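Local coordinates for uncharacterized protein (Enterococcus faecalis, PDB 4OBI), which is of unknown function but binds a zinc ion and belongs to the NusG domain II family, probably as the part of a membrane-anchored protein outside the membrane, at residues L16-N20 / P86-F90. Residues are numbered along the deposited sequence; the frame is centred on the assembly and turned at random.
Sequences LKVDN and PHNLF
Leu89 lays its branched end across Val18 and reaches on to Leu16: its CD1 lies 3.6 Å from Val18 CG2, and its CG is 3.8 Å from Leu16 CD1. Val18 can offer that methyl because CG1 takes the place anti to the backbone N (chi1 -174°), leaving CG2 beside that N and anti to the carbonyl carbon, where it meets Leu89. Tyr39 of strand 34-40 packs on both Val18 and Leu89, and Tyr37 on Leu16, so this apolar patch faces the second, three-stranded sheet.

The backbones of strands 12-18 and 89-95 run antiparallel here. Lys17 and Phe90 form a hydrogen-bonded pair: Lys17 N reaches Phe90 O at 2.9 Å, nearly straight. Phe90 N returns the bond to Lys17 O at 2.8 Å. Val18 and Leu89 are the non-hydrogen-bonded pair that follows. On the other face, the Lys17 chain bends at chi3, its CE coming 4.3 Å from Phe90 CD1.

Past the strand ends, waters supplement the direct bonds. Asn88 O takes the N-H of Asp19, the donor tilted 21° from the carbonyl plane, and a water donates to the same oxygen while accepting from Asn20 N. Asp19 OD1 comes 3.4 Å from Asn88 CB, near ND2 but not hydrogen-bonded to it. A second water joins Asn20 OD1 to Asn88 ND2; the two amide planes stand 80° apart. Asn88 and Leu89 together face Cys84 as a G1 beta bulge, and next to them His87 turns away, its ND1 bonded to Asn47 OD1, beside the zinc ligands Cys63 and Cys84.

Apolar contacts thus join the strands on the face toward strand 34-40, while Asn88 O gathers a peptide N-H and a water, so direct bonding and hydration probably both hold the turn after Val18 against the bulge.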
ATOM      1  N   LEU A  16       3.187  -5.027  -1.189  1.00 17.67           N
ATOM      2  CA  LEU A  16       1.859  -5.174  -0.616  1.00 17.38           C
ATOM      3  C   LEU A  16       1.654  -6.616  -0.184  1.00 17.74           C
ATOM      4  O   LEU A  16       1.744  -7.530  -0.998  1.00 19.60           O
ATOM      5  CB  LEU A  16       0.799  -4.784  -1.651  1.00 17.74           C
ATOM      6  CG  LEU A  16      -0.668  -5.054  -1.299  1.00 18.08           C
ATOM      7  CD1 LEU A  16      -1.075  -4.269  -0.067  1.00 17.99           C
ATOM      8  CD2 LEU A  16      -1.562  -4.711  -2.478  1.00 19.23           C
ATOM      9  N   LYS A  17       1.384  -6.802   1.106  1.00 17.36           N
ATOM     10  CA  LYS A  17       1.216  -8.115   1.695  1.00 19.59           C
ATOM     11  C   LYS A  17      -0.138  -8.146   2.379  1.00 19.09           C
ATOM     12  O   LYS A  17      -0.491  -7.201   3.097  1.00 18.53           O
ATOM     13  CB  LYS A  17       2.318  -8.364   2.723  1.00 21.82           C
ATOM     14  CG  LYS A  17       2.216  -9.696   3.441  1.00 24.16           C
ATOM     15  CD  LYS A  17       3.475 -10.000   4.241  1.00 26.47           C
ATOM     16  CE  LYS A  17       3.601  -9.114   5.467  1.00 29.32           C
ATOM     17  NZ  LYS A  17       4.834  -9.430   6.251  1.00 32.71           N
ATOM     18  N   VAL A  18      -0.901  -9.208   2.128  1.00 19.47           N
ATOM     19  CA  VAL A  18      -2.187  -9.415   2.793  1.00 21.17           C
ATOM     20  C   VAL A  18      -2.268 -10.863   3.251  1.00 21.48           C
ATOM     21  O   VAL A  18      -1.945 -11.778   2.489  1.00 22.19           O
ATOM     22  CB  VAL A  18      -3.391  -9.141   1.864  1.00 23.28           C
ATOM     23  CG1 VAL A  18      -4.703  -9.234   2.645  1.00 26.53           C
ATOM     24  CG2 VAL A  18      -3.255  -7.789   1.199  1.00 23.94           C
ATOM     25  N   ASP A  19      -2.695 -11.066   4.494  1.00 22.71           N
ATOM     26  CA  ASP A  19      -2.787 -12.398   5.072  1.00 25.47           C
ATOM     27  C   ASP A  19      -1.496 -13.175   4.840  1.00 24.53           C
ATOM     28  O   ASP A  19      -1.522 -14.363   4.489  1.00 24.48           O
ATOM     29  CB  ASP A  19      -3.985 -13.163   4.492  1.00 29.41           C
ATOM     30  CG  ASP A  19      -5.319 -12.512   4.832  1.00 35.01           C
ATOM     31  OD1 ASP A  19      -5.438 -11.922   5.928  1.00 36.80           O
ATOM     32  OD2 ASP A  19      -6.256 -12.605   4.007  1.00 40.80           O
ATOM     33  N   ASN A  20      -0.372 -12.472   5.017  1.00 23.63           N
ATOM     34  CA  ASN A  20       0.967 -13.063   4.988  1.00 25.05           C
ATOM     35  C   ASN A  20       1.423 -13.527   3.611  1.00 26.02           C
ATOM     36  O   ASN A  20       2.386 -14.284   3.499  1.00 28.53           O
ATOM     37  CB  ASN A  20       1.070 -14.210   5.993  1.00 26.22           C
ATOM     38  CG  ASN A  20       0.734 -13.774   7.396  1.00 26.87           C
ATOM     39  OD1 ASN A  20      -0.342 -14.093   7.929  1.00 27.56           O
ATOM     40  ND2 ASN A  20       1.643 -13.022   8.005  1.00 26.15           N
ATOM     41  N   PRO A  86      -6.859  -4.520  10.851  1.00 19.88           N
ATOM     42  CA  PRO A  86      -8.119  -5.267  10.713  1.00 20.63           C
ATOM     43  C   PRO A  86      -8.192  -6.149   9.458  1.00 20.37           C
ATOM     44  O   PRO A  86      -8.829  -7.199   9.499  1.00 21.51           O
ATOM     45  CB  PRO A  86      -9.183  -4.158  10.664  1.00 21.05           C
ATOM     46  CG  PRO A  86      -8.550  -3.003  11.352  1.00 21.07           C
ATOM     47  CD  PRO A  86      -7.107  -3.072  10.961  1.00 19.91           C
ATOM     48  N   HIS A  87      -7.540  -5.734   8.371  1.00 18.55           N
ATOM     49  CA  HIS A  87      -7.527  -6.523   7.134  1.00 18.70           C
ATOM     50  C   HIS A  87      -6.242  -7.342   6.958  1.00 18.73           C
ATOM     51  O   HIS A  87      -6.065  -8.022   5.945  1.00 18.98           O
ATOM     52  CB  HIS A  87      -7.735  -5.615   5.927  1.00 19.13           C
ATOM     53  CG  HIS A  87      -9.074  -4.942   5.901  1.00 19.72           C
ATOM     54  ND1 HIS A  87      -9.403  -3.990   4.963  1.00 19.94           N
ATOM     55  CD2 HIS A  87     -10.156  -5.070   6.704  1.00 20.63           C
ATOM     56  CE1 HIS A  87     -10.633  -3.562   5.185  1.00 20.89           C
ATOM     57  NE2 HIS A  87     -11.115  -4.206   6.234  1.00 21.62           N
ATOM     58  N   ASN A  88      -5.354  -7.280   7.951  1.00 19.39           N
ATOM     59  CA  ASN A  88      -4.064  -7.968   7.910  1.00 20.00           C
ATOM     60  C   ASN A  88      -3.263  -7.619   6.643  1.00 18.94           C
ATOM     61  O   ASN A  88      -2.708  -8.499   5.972  1.00 18.56           O
ATOM     62  CB  ASN A  88      -4.267  -9.478   8.023  1.00 22.52           C
ATOM     63  CG  ASN A  88      -3.061 -10.187   8.603  1.00 25.43           C
ATOM     64  OD1 ASN A  88      -2.159  -9.554   9.155  1.00 26.50           O
ATOM     65  ND2 ASN A  88      -3.047 -11.510   8.503  1.00 26.31           N
ATOM     66  N   LEU A  89      -3.230  -6.327   6.337  1.00 17.92           N
ATOM     67  CA  LEU A  89      -2.635  -5.799   5.118  1.00 18.00           C
ATOM     68  C   LEU A  89      -1.527  -4.800   5.454  1.00 18.17           C
ATOM     69  O   LEU A  89      -1.694  -3.960   6.345  1.00 18.15           O
ATOM     70  CB  LEU A  89      -3.708  -5.127   4.272  1.00 18.79           C
ATOM     71  CG  LEU A  89      -3.273  -4.370   3.002  1.00 18.98           C
ATOM     72  CD1 LEU A  89      -4.379  -4.439   1.959  1.00 21.65           C
ATOM     73  CD2 LEU A  89      -2.878  -2.916   3.241  1.00 19.59           C
ATOM     74  N   PHE A  90      -0.410  -4.883   4.726  1.00 17.47           N
ATOM     75  CA  PHE A  90       0.773  -4.068   4.990  1.00 17.19           C
ATOM     76  C   PHE A  90       1.399  -3.610   3.678  1.00 16.80           C
ATOM     77  O   PHE A  90       1.418  -4.359   2.703  1.00 16.63           O
ATOM     78  CB  PHE A  90       1.812  -4.862   5.797  1.00 19.11           C
ATOM     79  CG  PHE A  90       1.301  -5.329   7.123  1.00 20.03           C
ATOM     80  CD1 PHE A  90       0.612  -6.524   7.228  1.00 20.56           C
ATOM     81  CD2 PHE A  90       1.469  -4.549   8.261  1.00 21.17           C
ATOM     82  CE1 PHE A  90       0.105  -6.938   8.441  1.00 21.94           C
ATOM     83  CE2 PHE A  90       0.964  -4.962   9.478  1.00 22.64           C
ATOM     84  CZ  PHE A  90       0.287  -6.165   9.569  1.00 22.25           C
TER
HETATM   85  O   HOH W   1      -0.099  -9.797   6.114  1.00 20.62           O
HETATM   86  O   HOH W   2      -1.536 -13.083  10.417  1.00 30.71           O